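Local coordinates for conserved hypothetical exported protein (PDB 4JJA) that is of unknown function but is probably an exported exo-beta-N-acetylmuramidase that trims sugars from the peptidoglycan of bacterial cell walls, at residues T260-N265 with H285-S290; D332-M337 with A349-D354. All coordinates share one frame; numbering follows the deposited sequence.

Contact 1 (T260-N265 with H285-S290)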
ATOM      1  N   THR A 260      21.544   3.011  22.451  1.00 13.48           N
ATOM      2  CA  THR A 260      22.171   2.858  23.763  1.00 18.18           C
ATOM      3  C   THR A 260      21.180   3.319  24.817  1.00 17.59           C
ATOM      4  O   THR A 260      20.499   4.334  24.674  1.00 18.73           O
ATOM      5  CB  THR A 260      23.529   3.727  23.819  1.00 19.62           C
ATOM      6  OG1 THR A 260      24.510   3.227  22.862  1.00 21.36           O
ATOM      7  CG2 THR A 260      24.169   3.778  25.225  1.00 22.26           C
ATOM      8  N   GLY A 261      21.040   2.521  25.873  1.00 17.97           N
ATOM      9  CA  GLY A 261      20.125   2.869  26.942  1.00 18.61           C
ATOM     10  C   GLY A 261      18.713   2.302  26.921  1.00 21.38           C
ATOM     11  O   GLY A 261      17.799   2.803  27.599  1.00 23.77           O
ATOM     12  N   TYR A 262      18.551   1.230  26.162  1.00 19.54           N
ATOM     13  CA  TYR A 262      17.230   0.645  25.923  1.00 19.67           C
ATOM     14  C   TYR A 262      17.033  -0.704  26.647  1.00 21.55           C
ATOM     15  O   TYR A 262      17.999  -1.467  26.737  1.00 24.37           O
ATOM     16  CB  TYR A 262      17.053   0.445  24.420  1.00 18.33           C
ATOM     17  CG  TYR A 262      16.887   1.739  23.696  1.00 16.60           C
ATOM     18  CD1 TYR A 262      15.636   2.362  23.596  1.00 15.30           C
ATOM     19  CD2 TYR A 262      18.009   2.395  23.173  1.00 15.81           C
ATOM     20  CE1 TYR A 262      15.497   3.600  22.918  1.00 15.99           C
ATOM     21  CE2 TYR A 262      17.866   3.590  22.503  1.00 16.33           C
ATOM     22  CZ  TYR A 262      16.612   4.214  22.408  1.00 17.86           C
ATOM     23  OH  TYR A 262      16.504   5.431  21.754  1.00 19.58           O
ATOM     24  N   ASN A 263      15.745  -0.917  27.010  0.50 21.75           N
ATOM     25  CA  ASN A 263      15.121  -2.036  27.775  0.50 21.08           C
ATOM     26  C   ASN A 263      14.506  -3.163  26.907  0.50 19.10           C
ATOM     27  O   ASN A 263      13.637  -3.927  27.362  0.50 20.01           O
ATOM     28  CB  ASN A 263      13.960  -1.495  28.633  0.50 21.83           C
ATOM     29  CG  ASN A 263      14.429  -0.779  29.899  0.50 24.74           C
ATOM     30  OD1 ASN A 263      15.531  -1.004  30.397  0.50 28.92           O
ATOM     31  ND2 ASN A 263      13.591   0.087  30.406  0.50 28.17           N
ATOM     32  N   TYR A 264      14.856  -3.173  25.636  1.00 16.65           N
ATOM     33  CA  TYR A 264      14.494  -4.207  24.691  1.00 14.00           C
ATOM     34  C   TYR A 264      15.616  -4.390  23.687  1.00 12.99           C
ATOM     35  O   TYR A 264      16.263  -3.431  23.305  1.00 12.95           O
ATOM     36  CB  TYR A 264      13.183  -3.834  23.997  1.00 13.38           C
ATOM     37  CG  TYR A 264      12.744  -4.790  22.924  1.00 12.92           C
ATOM     38  CD1 TYR A 264      12.278  -6.064  23.252  1.00 15.82           C
ATOM     39  CD2 TYR A 264      12.757  -4.422  21.606  1.00 12.72           C
ATOM     40  CE1 TYR A 264      11.891  -6.970  22.256  1.00 16.17           C
ATOM     41  CE2 TYR A 264      12.354  -5.277  20.609  1.00 14.40           C
ATOM     42  CZ  TYR A 264      11.949  -6.546  20.927  1.00 14.07           C
ATOM     43  OH  TYR A 264      11.612  -7.423  19.946  1.00 18.37           O
ATOM     44  N   ASN A 265      15.792  -5.616  23.233  1.00 11.89           N
ATOM     45  CA  ASN A 265      16.712  -5.917  22.175  1.00 12.85           C
ATOM     46  C   ASN A 265      16.210  -7.075  21.351  1.00 11.71           C
ATOM     47  O   ASN A 265      15.320  -7.823  21.776  1.00 13.62           O
ATOM     48  CB  ASN A 265      18.122  -6.130  22.696  1.00 14.28           C
ATOM     49  CG  ASN A 265      18.234  -7.233  23.671  1.00 18.40           C
ATOM     50  OD1 ASN A 265      18.035  -8.414  23.348  1.00 23.33           O
ATOM     51  ND2 ASN A 265      18.636  -6.865  24.877  1.00 23.46           N
ATOM     52  N   HIS A 285      19.394  -2.784  19.822  1.00 10.89           N
ATOM     53  CA  HIS A 285      18.803  -2.250  21.028  1.00 10.45           C
ATOM     54  C   HIS A 285      17.735  -1.244  20.628  1.00 10.36           C
ATOM     55  O   HIS A 285      17.967  -0.445  19.723  1.00 10.87           O
ATOM     56  CB  HIS A 285      19.879  -1.571  21.839  1.00 11.50           C
ATOM     57  CG  HIS A 285      20.991  -2.502  22.197  1.00 12.71           C
ATOM     58  ND1 HIS A 285      20.889  -3.466  23.172  1.00 16.69           N
ATOM     59  CD2 HIS A 285      22.215  -2.659  21.638  1.00 14.54           C
ATOM     60  CE1 HIS A 285      22.018  -4.146  23.227  1.00 17.00           C
ATOM     61  NE2 HIS A 285      22.839  -3.701  22.304  1.00 16.72           N
ATOM     62  N   GLY A 286      16.598  -1.257  21.318  1.00 10.46           N
ATOM     63  CA  GLY A 286      15.545  -0.358  20.968  1.00 11.08           C
ATOM     64  C   GLY A 286      14.259  -0.528  21.724  1.00 10.22           C
ATOM     65  O   GLY A 286      14.282  -0.723  22.935  1.00 11.04           O
ATOM     66  N   VAL A 287      13.145  -0.491  20.993  1.00  9.84           N
ATOM     67  CA  VAL A 287      11.811  -0.336  21.554  1.00  9.50           C
ATOM     68  C   VAL A 287      10.870  -1.345  20.956  1.00  9.20           C
ATOM     69  O   VAL A 287      10.892  -1.588  19.756  1.00  9.99           O
ATOM     70  CB  VAL A 287      11.283   1.084  21.319  1.00 10.90           C
ATOM     71  CG1 VAL A 287       9.899   1.270  21.845  1.00 13.13           C
ATOM     72  CG2 VAL A 287      12.195   2.103  21.962  1.00 12.59           C
ATOM     73  N   ASN A 288      10.085  -1.996  21.814  1.00 11.00           N
ATOM     74  CA  ASN A 288       9.052  -2.947  21.385  1.00 10.97           C
ATOM     75  C   ASN A 288       7.696  -2.230  21.442  1.00 10.89           C
ATOM     76  O   ASN A 288       7.265  -1.855  22.519  1.00 13.05           O
ATOM     77  CB  ASN A 288       9.091  -4.174  22.331  1.00 12.27           C
ATOM     78  CG  ASN A 288       8.131  -5.272  21.951  1.00 13.54           C
ATOM     79  OD1 ASN A 288       7.315  -5.123  21.078  1.00 13.00           O
ATOM     80  ND2 ASN A 288       8.182  -6.379  22.709  1.00 18.31           N
ATOM     81  N   LEU A 289       7.065  -2.071  20.289  1.00 10.74           N
ATOM     82  CA  LEU A 289       5.794  -1.378  20.143  1.00 10.63           C
ATOM     83  C   LEU A 289       4.652  -2.354  19.992  1.00 11.50           C
ATOM     84  O   LEU A 289       3.510  -1.920  19.802  1.00 13.43           O
ATOM     85  CB  LEU A 289       5.799  -0.383  18.960  1.00 10.92           C
ATOM     86  CG  LEU A 289       6.883   0.685  19.059  1.00 10.78           C
ATOM     87  CD1 LEU A 289       6.948   1.429  17.696  1.00 12.63           C
ATOM     88  CD2 LEU A 289       6.664   1.639  20.233  1.00 12.33           C
ATOM     89  N   SER A 290       4.926  -3.647  20.091  1.00 12.49           N
ATOM     90  CA  SER A 290       3.932  -4.656  19.701  1.00 13.59           C
ATOM     91  C   SER A 290       2.778  -4.773  20.666  1.00 15.29           C
ATOM     92  O   SER A 290       1.798  -5.417  20.305  1.00 16.49           O
ATOM     93  CB  SER A 290       4.610  -6.005  19.507  1.00 14.35           C
ATOM     94  OG  SER A 290       5.061  -6.541  20.718  1.00 14.73           O
TER
HETATM   95  O   HOH W   1      19.099  -3.756  25.267  1.00 29.11           O
HETATM   96  O   HOH W   2      13.039  -0.420  25.295  1.00 23.62           O
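The ring of Y264 carries N288 CB over one face, 3.6 Å from the ring centroid and almost on the normal, while G286 C comes to its edge; the amide plane of N288 is turned 37° from the ring. The Y262 ring takes the CA of G286 as an off-centre CH-pi partner and has T260 N in its plane at the edge. Both tyrosines belong to the connection leading into edge strand 265-266 of a small three-stranded antiparallel sheet, whose middle strand, 284-288, also pairs with 253-256. N265 and H285 form a non-hydrogen-bonded antiparallel pair, and next to it G286 N donates to Y264 O (3.0 Å, nearly straight at 168°). V287 adds an apolar contact, its CG2 reaching Y262 CE1 at 3.7 Å. The phenol end of Y262 turns to D309 of helix 305-314. Y264 has CG anti to its own N (chi1 176°), which carries the ring across the strand to meet N288 CB. Asparagine suits the strand end: OD1 accepts from S290 N in an Asx turn and also from S290 OG, two bonds that probably hold the amide in place while CB of the same side chain lies over the Y264 ring. At the other end, a water bridges Y262 O, N265 ND2 and H285 ND1, lying 2.8 Å from ND1 in the imidazole plane.

Contact 2 (D332-M337 with A349-D354); sequences DYVRKM and ARWKRD
Y333 places CG between its backbone N and carbonyl carbon (chi1 63°), and R350 sends CG anti to its N (chi1 -169°) and stays extended as far as NE, so that the two side chains run past each other in opposite directions. Ring and guanidinium become stacked, 6° from parallel with centres 4.1 Å apart. R350 CD sits over the middle of the ring, 3.6 Å from its centroid, while CZ is displaced toward the CB end in an off-centre cation-pi contact. The selenium of selenomethionine M337, one turn along helix 333-339, comes to the guanidinium edge, 3.6 Å from R350 NH1. The contact thus joins that helix to the junction where helix 344-350 gives way to 352-362, within a helical part of the C-terminal region. Tyrosine is long enough to span the gap: its OH lies 3.3 Å from W351 CB, in the plane of the indole, and the two side chains cross at about a right angle. V334 CG2 meets the indole edge at CZ3, 4.2 Å away, and W351 NE1 hydrogen-bonds D151. A water 2.7 Å from Y333 OH, in the ring plane, donates to D354 OD2. Apart from this water bridge, the direct contact is mainly dispersion and cation-pi attraction, and the stack probably helps to set the orientation of the guanidinium.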
ATOM      1  N   ASP A 332      11.284  18.104   2.047  1.00 10.22           N
ATOM      2  CA  ASP A 332      12.588  18.324   2.614  1.00 11.76           C
ATOM      3  C   ASP A 332      12.590  18.818   4.056  1.00 10.10           C
ATOM      4  O   ASP A 332      13.613  18.761   4.720  1.00 10.74           O
ATOM      5  CB  ASP A 332      13.415  19.283   1.726  1.00 13.35           C
ATOM      6  CG  ASP A 332      12.899  20.649   1.653  1.00 17.86           C
ATOM      7  OD1 ASP A 332      11.879  21.011   2.242  1.00 22.61           O
ATOM      8  OD2 ASP A 332      13.579  21.451   0.932  1.00 26.15           O
ATOM      9  N   TYR A 333      11.451  19.262   4.583  1.00  9.92           N
ATOM     10  CA  TYR A 333      11.512  19.941   5.892  1.00 10.22           C
ATOM     11  C   TYR A 333      11.552  18.977   7.048  1.00  9.36           C
ATOM     12  O   TYR A 333      11.918  19.379   8.142  1.00 10.62           O
ATOM     13  CB  TYR A 333      10.417  20.960   6.082  1.00 10.27           C
ATOM     14  CG  TYR A 333       8.986  20.459   6.081  1.00  9.68           C
ATOM     15  CD1 TYR A 333       8.481  19.694   7.146  1.00  9.46           C
ATOM     16  CD2 TYR A 333       8.103  20.791   5.059  1.00  9.98           C
ATOM     17  CE1 TYR A 333       7.158  19.285   7.175  1.00 10.93           C
ATOM     18  CE2 TYR A 333       6.787  20.384   5.094  1.00 10.22           C
ATOM     19  CZ  TYR A 333       6.305  19.626   6.148  1.00  9.93           C
ATOM     20  OH  TYR A 333       4.991  19.226   6.171  1.00 12.20           O
ATOM     21  N   VAL A 334      11.162  17.707   6.876  1.00  9.51           N
ATOM     22  CA  VAL A 334      11.166  16.784   7.991  1.00  9.35           C
ATOM     23  C   VAL A 334      12.586  16.523   8.498  1.00  9.10           C
ATOM     24  O   VAL A 334      12.868  16.675   9.706  1.00 10.27           O
ATOM     25  CB  VAL A 334      10.408  15.490   7.678  1.00  9.19           C
ATOM     26  CG1 VAL A 334      10.548  14.444   8.805  1.00 10.45           C
ATOM     27  CG2 VAL A 334       8.932  15.776   7.374  1.00 10.95           C
ATOM     28  N   ARG A 335      13.521  16.210   7.593  1.00  9.39           N
ATOM     29  CA  ARG A 335      14.897  16.062   8.001  1.00  9.29           C
ATOM     30  C   ARG A 335      15.418  17.333   8.668  1.00 10.40           C
ATOM     31  O   ARG A 335      16.084  17.281   9.726  1.00 10.91           O
ATOM     32  CB  ARG A 335      15.723  15.794   6.761  1.00  9.39           C
ATOM     33  CG  ARG A 335      17.215  15.734   6.963  1.00  9.91           C
ATOM     34  CD  ARG A 335      17.978  15.835   5.670  1.00 10.47           C
ATOM     35  NE  ARG A 335      17.739  14.699   4.776  1.00 10.80           N
ATOM     36  CZ  ARG A 335      18.624  13.746   4.456  1.00 10.49           C
ATOM     37  NH1 ARG A 335      19.834  13.708   4.987  1.00 11.27           N
ATOM     38  NH2 ARG A 335      18.269  12.826   3.568  1.00 10.52           N
ATOM     39  N   LYS A 336      15.170  18.465   8.026  1.00 11.25           N
ATOM     40  CA  LYS A 336      15.733  19.725   8.519  1.00 11.89           C
ATOM     41  C   LYS A 336      15.215  20.064   9.923  1.00 10.88           C
ATOM     42  O   LYS A 336      15.970  20.493  10.804  1.00 12.05           O
ATOM     43  CB  LYS A 336      15.395  20.865   7.573  1.00 12.68           C
ATOM     44  CG  LYS A 336      16.091  20.781   6.219  1.00 15.43           C
ATOM     45  CD  LYS A 336      15.634  21.963   5.304  1.00 23.09           C
ATOM     46  CE  LYS A 336      16.076  21.883   3.860  1.00 27.72           C
ATOM     47  NZ  LYS A 336      15.531  23.066   3.092  1.00 32.63           N
HETATM   48  N   MSE A 337      13.928  19.873  10.137  1.00 10.30           N
HETATM   49  CA  MSE A 337      13.324  20.172  11.445  1.00 10.46           C
HETATM   50  C   MSE A 337      13.757  19.204  12.526  1.00  9.76           C
HETATM   51  O   MSE A 337      14.013  19.614  13.653  1.00 10.84           O
HETATM   52  CB  MSE A 337      11.820  20.216  11.320  1.00  9.85           C
HETATM   53  CG  MSE A 337      11.296  21.395  10.523  1.00 11.15           C
HETATM   54 SE   MSE A 337       9.393  21.456  10.355  0.75 10.13          SE
HETATM   55  CE  MSE A 337       8.921  22.134  12.128  1.00 13.93           C
ATOM     56  N   ALA A 349       2.375  19.228  12.700  1.00  9.94           N
ATOM     57  CA  ALA A 349       1.490  20.334  12.492  1.00 11.03           C
ATOM     58  C   ALA A 349       1.758  21.039  11.163  1.00 10.42           C
ATOM     59  O   ALA A 349       0.862  21.625  10.594  1.00 11.02           O
ATOM     60  CB  ALA A 349       1.601  21.342  13.695  1.00 12.98           C
ATOM     61  N   ARG A 350       2.999  20.998  10.668  1.00 10.38           N
ATOM     62  CA  ARG A 350       3.357  21.692   9.448  1.00  9.92           C
ATOM     63  C   ARG A 350       2.601  21.137   8.217  1.00  9.11           C
ATOM     64  O   ARG A 350       2.391  21.866   7.265  1.00 10.85           O
ATOM     65  CB  ARG A 350       4.868  21.697   9.241  1.00 10.45           C
ATOM     66  CG  ARG A 350       5.281  22.636   8.131  1.00 11.60           C
ATOM     67  CD  ARG A 350       6.743  22.881   8.107  1.00 11.20           C
ATOM     68  NE  ARG A 350       7.155  23.640   6.932  1.00 11.95           N
ATOM     69  CZ  ARG A 350       8.423  24.017   6.731  1.00 14.37           C
ATOM     70  NH1 ARG A 350       9.336  23.798   7.659  1.00 12.73           N
ATOM     71  NH2 ARG A 350       8.776  24.609   5.601  1.00 14.82           N
ATOM     72  N   TRP A 351       2.222  19.863   8.257  1.00  8.94           N
ATOM     73  CA  TRP A 351       1.501  19.254   7.158  1.00  9.21           C
ATOM     74  C   TRP A 351      -0.012  19.262   7.327  1.00  9.79           C
ATOM     75  O   TRP A 351      -0.723  18.725   6.491  1.00  9.71           O
ATOM     76  CB  TRP A 351       2.041  17.892   6.781  1.00  9.03           C
ATOM     77  CG  TRP A 351       1.872  16.791   7.764  1.00  8.81           C
ATOM     78  CD1 TRP A 351       0.703  16.211   8.222  1.00  9.52           C
ATOM     79  CD2 TRP A 351       2.936  16.034   8.386  1.00  8.09           C
ATOM     80  NE1 TRP A 351       0.991  15.164   9.058  1.00  9.12           N
ATOM     81  CE2 TRP A 351       2.345  15.007   9.143  1.00  9.18           C
ATOM     82  CE3 TRP A 351       4.327  16.105   8.312  1.00  9.79           C
ATOM     83  CZ2 TRP A 351       3.096  14.065   9.843  1.00  9.90           C
ATOM     84  CZ3 TRP A 351       5.079  15.149   9.007  1.00 10.92           C
ATOM     85  CH2 TRP A 351       4.459  14.161   9.755  1.00 10.84           C
ATOM     86  N   LYS A 352      -0.530  19.832   8.425  1.00  9.98           N
ATOM     87  CA  LYS A 352      -1.979  19.803   8.654  1.00 11.18           C
ATOM     88  C   LYS A 352      -2.772  20.407   7.524  1.00 11.32           C
ATOM     89  O   LYS A 352      -3.776  19.851   7.086  1.00 11.16           O
ATOM     90  CB  LYS A 352      -2.294  20.508   9.978  1.00 12.99           C
ATOM     91  CG  LYS A 352      -3.763  20.568  10.343  1.00 16.92           C
ATOM     92  CD  LYS A 352      -4.352  19.240  10.491  1.00 22.40           C
ATOM     93  CE  LYS A 352      -5.669  19.308  11.323  1.00 27.53           C
ATOM     94  NZ  LYS A 352      -5.793  18.131  12.236  1.00 34.81           N
ATOM     95  N   ARG A 353      -2.298  21.546   7.034  0.50 11.79           N
ATOM     96  CA  ARG A 353      -2.962  22.217   5.934  0.50 12.52           C
ATOM     97  C   ARG A 353      -2.989  21.371   4.674  0.50 11.43           C
ATOM     98  O   ARG A 353      -4.031  21.285   4.021  0.50 13.40           O
ATOM     99  CB  ARG A 353      -2.298  23.557   5.640  0.50 12.74           C
ATOM    100  CG  ARG A 353      -2.564  24.558   6.767  0.50 14.42           C
ATOM    101  CD  ARG A 353      -3.946  25.130   6.699  0.50 16.04           C
ATOM    102  NE  ARG A 353      -4.035  25.943   5.516  0.50 19.17           N
ATOM    103  CZ  ARG A 353      -4.426  27.191   5.478  0.50 24.21           C
ATOM    104  NH1 ARG A 353      -4.906  27.771   6.570  0.50 26.02           N
ATOM    105  NH2 ARG A 353      -4.408  27.795   4.306  0.50 24.59           N
ATOM    106  N   ASP A 354      -1.863  20.744   4.358  1.00 12.90           N
ATOM    107  CA  ASP A 354      -1.777  19.828   3.172  1.00 13.05           C
ATOM    108  C   ASP A 354      -2.901  18.773   3.316  1.00 12.03           C
ATOM    109  O   ASP A 354      -3.593  18.437   2.355  1.00 11.55           O
ATOM    110  CB  ASP A 354      -0.434  19.037   3.085  1.00 13.10           C
ATOM    111  CG  ASP A 354       0.676  19.684   2.259  1.00 17.26           C
ATOM    112  OD1 ASP A 354       0.473  20.802   1.692  1.00 17.75           O
ATOM    113  OD2 ASP A 354       1.795  18.994   2.205  1.00 15.46           O
TER
HETATM  114  O   HOH W   3       3.481  20.017   4.106  1.00 18.55           O

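Contacts 1 and 2 follow one another along the chain, 260-290 closing before 332 begins, and all four segments belong to the C-terminal NamZ region. Their centres stand 27 Å apart and their nearest atoms about 15 Å, so they do not touch. The first is a surface contact of a small antiparallel sheet, the second a partly buried meeting of helices. Helix 305-314, which lies between them in sequence, meets contact 1 at Y262, through N313 and D309, while contact 2 reaches D151 and I154 of the N-terminal NamZ region. The active site has not been located in this protein, so neither contact can be tied to catalysis.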